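PDB 4LXR: protein toll from Drosophila melanogaster, which serves as the cell-surface receptor for cleaved, activated Spätzle, switching on the Toll pathway in dorsal-ventral patterning of the embryo and in antifungal immunity. Local coordinates for residues 280-291 and 303-314. Numbering follows the deposited sequence.
Sequences LATLPSRLFANQ and LQSLPGDLFEHS
Ala281 and Leu303 lie 4.8 Å apart at their CA atoms, Gln291 and Ser314 4.9 Å, so the two loops run alongside each other in the same direction. Near the start, Gln304 N donates to Ala281 O, and Thr282 OG1 reaches Ser305 O at 2.6 Å from above the carbonyl plane. Asp309 makes two hydrogen bonds across the contact. Its CG is wedged between its own backbone N and carbonyl carbon (chi1 61°), which turns the carboxylate toward the Ser285-Arg286 peptide: Ser285 OG donates to OD2 on the syn side at 2.6 Å, while Arg286 N meets OD1 from above the carboxylate plane at 2.8 Å. Arg286, poorly ordered, brings NH1 to long salt bridges with Asp309 OD2 and Glu312 OE1; OD2 lies well out of the guanidinium plane, so no N-H points at it. Replacing Asp309 with an alanine would probably leave Ser285 OG and Arg286 N without these acceptors and the guanidinium without one of its two carboxylates. This pairing is that of successive coils in the leucine-rich-repeat solenoid of the ectodomain, joining the returning loops of LRR 6 and LRR 7; both carry the LxxLPxxLF pattern, so leucines recur at the same places in each coil. Inside, Leu283 CG packs on Leu303 CD2 at 3.8 Å, the two side chains crossing at about a right angle, and its CD1 also touches Leu306 and Leu310. With CG anti to the backbone N (chi1 -170°), Leu310 sends CD1 against Leu287 CB; Phe288, which also touches Leu297 and Leu299 of strand 296-299, lies side by side with it. Farther along, Ser314 OG bridges two backbone groups, giving its proton to Phe288 O in the carbonyl plane at 2.7 Å and accepting a hydrogen bond from Gln291 N, while Asn290 N points nearly straight at Glu312 O.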
loop_
_atom_site.group_PDB
_atom_site.type_symbol
_atom_site.label_atom_id
_atom_site.label_comp_id
_atom_site.label_asym_id
_atom_site.label_seq_id
_atom_site.Cartn_x
_atom_site.Cartn_y
_atom_site.Cartn_z
ATOM N N LEU A 280 -14.362 -25.597 14.582
ATOM C CA LEU A 280 -13.865 -26.961 14.522
ATOM C C LEU A 280 -12.618 -26.982 15.407
ATOM O O LEU A 280 -11.573 -26.459 15.026
ATOM C CB LEU A 280 -13.520 -27.320 13.068
ATOM C CG LEU A 280 -12.730 -28.594 12.773
ATOM C CD1 LEU A 280 -13.487 -29.796 13.281
ATOM C CD2 LEU A 280 -12.459 -28.717 11.284
ATOM N N ALA A 281 -12.740 -27.577 16.589
ATOM C CA ALA A 281 -11.741 -27.424 17.641
ATOM C C ALA A 281 -10.370 -27.973 17.264
ATOM O O ALA A 281 -9.348 -27.341 17.534
ATOM C CB ALA A 281 -12.231 -28.047 18.932
ATOM N N THR A 282 -10.355 -29.142 16.636
ATOM C CA THR A 282 -9.109 -29.769 16.221
ATOM C C THR A 282 -9.340 -30.728 15.052
ATOM O O THR A 282 -10.464 -30.920 14.607
ATOM C CB THR A 282 -8.478 -30.580 17.364
ATOM O OG1 THR A 282 -7.113 -30.874 17.034
ATOM C CG2 THR A 282 -9.272 -31.902 17.602
ATOM N N LEU A 283 -8.258 -31.315 14.555
ATOM C CA LEU A 283 -8.335 -32.330 13.515
ATOM C C LEU A 283 -7.893 -33.668 14.122
ATOM O O LEU A 283 -7.040 -33.702 15.017
ATOM C CB LEU A 283 -7.449 -31.940 12.330
ATOM C CG LEU A 283 -7.816 -30.598 11.681
ATOM C CD1 LEU A 283 -6.717 -30.131 10.715
ATOM C CD2 LEU A 283 -9.153 -30.734 10.951
ATOM N N PRO A 284 -8.492 -34.776 13.654
ATOM C CA PRO A 284 -8.157 -36.106 14.179
ATOM C C PRO A 284 -6.689 -36.487 13.969
ATOM O O PRO A 284 -6.008 -35.940 13.100
ATOM C CB PRO A 284 -9.078 -37.047 13.375
ATOM C CG PRO A 284 -9.432 -36.262 12.141
ATOM C CD PRO A 284 -9.518 -34.839 12.598
ATOM N N SER A 285 -6.218 -37.416 14.791
ATOM C CA SER A 285 -4.858 -37.929 14.730
ATOM C C SER A 285 -4.478 -38.414 13.324
ATOM O O SER A 285 -5.229 -39.149 12.687
ATOM C CB SER A 285 -4.715 -39.084 15.719
ATOM O OG SER A 285 -3.434 -39.677 15.616
ATOM N N ARG A 286 -3.315 -37.983 12.842
ATOM C CA ARG A 286 -2.771 -38.453 11.567
ATOM C C ARG A 286 -3.675 -38.240 10.353
ATOM O O ARG A 286 -3.559 -38.971 9.373
ATOM C CB ARG A 286 -2.399 -39.936 11.663
ATOM C CG ARG A 286 -1.151 -40.189 12.481
ATOM C CD ARG A 286 -0.644 -41.598 12.266
ATOM N NE ARG A 286 -1.376 -42.565 13.066
ATOM C CZ ARG A 286 -1.043 -42.892 14.310
ATOM N NH1 ARG A 286 0.008 -42.317 14.888
ATOM N NH2 ARG A 286 -1.759 -43.790 14.977
ATOM N N LEU A 287 -4.562 -37.251 10.415
ATOM C CA LEU A 287 -5.499 -37.019 9.317
ATOM C C LEU A 287 -4.766 -36.878 7.984
ATOM O O LEU A 287 -5.196 -37.444 6.977
ATOM C CB LEU A 287 -6.358 -35.780 9.581
ATOM C CG LEU A 287 -7.331 -35.393 8.468
ATOM C CD1 LEU A 287 -8.432 -36.452 8.337
ATOM C CD2 LEU A 287 -7.940 -33.989 8.688
ATOM N N PHE A 288 -3.660 -36.131 7.996
ATOM C CA PHE A 288 -2.866 -35.882 6.791
ATOM C C PHE A 288 -1.522 -36.600 6.808
ATOM O O PHE A 288 -0.572 -36.173 6.156
ATOM C CB PHE A 288 -2.651 -34.385 6.577
ATOM C CG PHE A 288 -3.919 -33.625 6.357
ATOM C CD1 PHE A 288 -4.748 -33.929 5.274
ATOM C CD2 PHE A 288 -4.300 -32.615 7.234
ATOM C CE1 PHE A 288 -5.927 -33.230 5.067
ATOM C CE2 PHE A 288 -5.488 -31.909 7.044
ATOM C CZ PHE A 288 -6.301 -32.209 5.955
ATOM N N ALA A 289 -1.451 -37.703 7.545
ATOM C CA ALA A 289 -0.211 -38.457 7.659
ATOM C C ALA A 289 -0.075 -39.510 6.555
ATOM O O ALA A 289 -1.064 -39.900 5.930
ATOM C CB ALA A 289 -0.133 -39.113 9.018
ATOM N N ASN A 290 1.157 -39.960 6.331
ATOM C CA ASN A 290 1.439 -41.067 5.416
ATOM C C ASN A 290 0.931 -40.845 3.996
ATOM O O ASN A 290 0.479 -41.777 3.341
ATOM C CB ASN A 290 0.879 -42.375 5.978
ATOM C CG ASN A 290 1.486 -42.731 7.323
ATOM O OD1 ASN A 290 0.802 -42.743 8.345
ATOM N ND2 ASN A 290 2.778 -43.024 7.326
ATOM N N GLN A 291 1.018 -39.603 3.534
ATOM C CA GLN A 291 0.599 -39.220 2.192
ATOM C C GLN A 291 1.818 -38.896 1.338
ATOM O O GLN A 291 2.441 -37.845 1.516
ATOM C CB GLN A 291 -0.322 -37.998 2.279
ATOM C CG GLN A 291 -1.670 -38.314 2.901
ATOM C CD GLN A 291 -2.588 -39.047 1.931
ATOM O OE1 GLN A 291 -2.262 -39.207 0.751
ATOM N NE2 GLN A 291 -3.740 -39.486 2.421
ATOM N N LEU A 303 -9.513 -23.492 14.364
ATOM C CA LEU A 303 -8.836 -24.611 14.995
ATOM C C LEU A 303 -8.165 -24.121 16.273
ATOM O O LEU A 303 -7.507 -23.064 16.278
ATOM C CB LEU A 303 -7.811 -25.222 14.022
ATOM C CG LEU A 303 -8.396 -25.934 12.797
ATOM C CD1 LEU A 303 -7.366 -26.044 11.657
ATOM C CD2 LEU A 303 -8.968 -27.317 13.178
ATOM N N GLN A 304 -8.352 -24.877 17.352
ATOM C CA GLN A 304 -7.833 -24.490 18.664
ATOM C C GLN A 304 -6.474 -25.129 18.942
ATOM O O GLN A 304 -5.640 -24.550 19.639
ATOM C CB GLN A 304 -8.833 -24.847 19.771
ATOM C CG GLN A 304 -9.894 -23.786 19.991
ATOM C CD GLN A 304 -10.981 -24.238 20.935
ATOM O OE1 GLN A 304 -12.129 -24.403 20.533
ATOM N NE2 GLN A 304 -10.627 -24.444 22.207
ATOM N N SER A 305 -6.264 -26.322 18.387
ATOM C CA SER A 305 -4.999 -27.034 18.526
ATOM C C SER A 305 -4.879 -28.128 17.467
ATOM O O SER A 305 -5.880 -28.540 16.867
ATOM C CB SER A 305 -4.870 -27.638 19.931
ATOM O OG SER A 305 -5.888 -28.586 20.163
ATOM N N LEU A 306 -3.648 -28.573 17.223
ATOM C CA LEU A 306 -3.379 -29.641 16.264
ATOM C C LEU A 306 -2.613 -30.779 16.944
ATOM O O LEU A 306 -1.820 -30.543 17.859
ATOM C CB LEU A 306 -2.557 -29.106 15.094
ATOM C CG LEU A 306 -3.155 -27.930 14.321
ATOM C CD1 LEU A 306 -2.162 -27.407 13.276
ATOM C CD2 LEU A 306 -4.486 -28.317 13.681
ATOM N N PRO A 307 -2.849 -32.022 16.504
ATOM C CA PRO A 307 -2.075 -33.138 17.053
ATOM C C PRO A 307 -0.722 -33.213 16.359
ATOM O O PRO A 307 -0.651 -32.986 15.139
ATOM C CB PRO A 307 -2.924 -34.366 16.680
ATOM C CG PRO A 307 -3.588 -33.955 15.379
ATOM C CD PRO A 307 -3.859 -32.460 15.527
ATOM N N GLY A 308 0.319 -33.541 17.124
ATOM C CA GLY A 308 1.685 -33.604 16.637
ATOM C C GLY A 308 1.934 -34.552 15.487
ATOM O O GLY A 308 2.946 -34.427 14.787
ATOM N N ASP A 309 1.017 -35.499 15.290
ATOM C CA ASP A 309 1.158 -36.522 14.259
ATOM C C ASP A 309 0.360 -36.200 12.987
ATOM O O ASP A 309 0.146 -37.075 12.139
ATOM C CB ASP A 309 0.753 -37.907 14.811
ATOM C CG ASP A 309 -0.713 -37.976 15.274
ATOM O OD1 ASP A 309 -1.566 -37.180 14.810
ATOM O OD2 ASP A 309 -1.021 -38.850 16.117
ATOM N N LEU A 310 -0.070 -34.949 12.863
ATOM C CA LEU A 310 -0.978 -34.534 11.795
ATOM C C LEU A 310 -0.408 -34.728 10.395
ATOM O O LEU A 310 -1.138 -35.075 9.468
ATOM C CB LEU A 310 -1.409 -33.071 11.986
ATOM C CG LEU A 310 -2.547 -32.588 11.071
ATOM C CD1 LEU A 310 -3.802 -33.436 11.301
ATOM C CD2 LEU A 310 -2.852 -31.086 11.283
ATOM N N PHE A 311 0.888 -34.481 10.241
ATOM C CA PHE A 311 1.531 -34.571 8.937
ATOM C C PHE A 311 2.628 -35.619 8.901
ATOM O O PHE A 311 3.525 -35.509 8.061
ATOM C CB PHE A 311 2.217 -33.247 8.580
ATOM C CG PHE A 311 1.346 -32.039 8.712
ATOM C CD1 PHE A 311 0.186 -31.912 7.964
ATOM C CD2 PHE A 311 1.726 -30.993 9.544
ATOM C CE1 PHE A 311 -0.603 -30.793 8.080
ATOM C CE2 PHE A 311 0.952 -29.867 9.655
ATOM C CZ PHE A 311 -0.218 -29.760 8.930
ATOM N N GLU A 312 2.598 -36.609 9.800
ATOM C CA GLU A 312 3.770 -37.473 9.937
ATOM C C GLU A 312 3.993 -38.325 8.691
ATOM O O GLU A 312 3.048 -38.831 8.092
ATOM C CB GLU A 312 3.753 -38.318 11.223
ATOM C CG GLU A 312 2.716 -39.418 11.268
ATOM C CD GLU A 312 2.934 -40.375 12.437
ATOM O OE1 GLU A 312 2.517 -41.547 12.339
ATOM O OE2 GLU A 312 3.515 -39.954 13.450
ATOM N N HIS A 313 5.258 -38.425 8.297
ATOM C CA HIS A 313 5.675 -39.141 7.095
ATOM C C HIS A 313 5.116 -38.572 5.800
ATOM O O HIS A 313 5.251 -39.192 4.755
ATOM C CB HIS A 313 5.390 -40.645 7.205
ATOM C CG HIS A 313 6.032 -41.282 8.397
ATOM N ND1 HIS A 313 5.304 -41.806 9.445
ATOM C CD2 HIS A 313 7.335 -41.449 8.722
ATOM C CE1 HIS A 313 6.133 -42.282 10.359
ATOM N NE2 HIS A 313 7.371 -42.080 9.944
ATOM N N SER A 314 4.511 -37.391 5.859
ATOM C CA SER A 314 4.073 -36.716 4.635
ATOM C C SER A 314 5.153 -35.727 4.192
ATOM O O SER A 314 5.061 -34.520 4.425
ATOM C CB SER A 314 2.721 -36.037 4.847
ATOM O OG SER A 314 1.699 -37.012 5.056
HETATM O O HOH W 1 -8.267 -28.405 20.604
#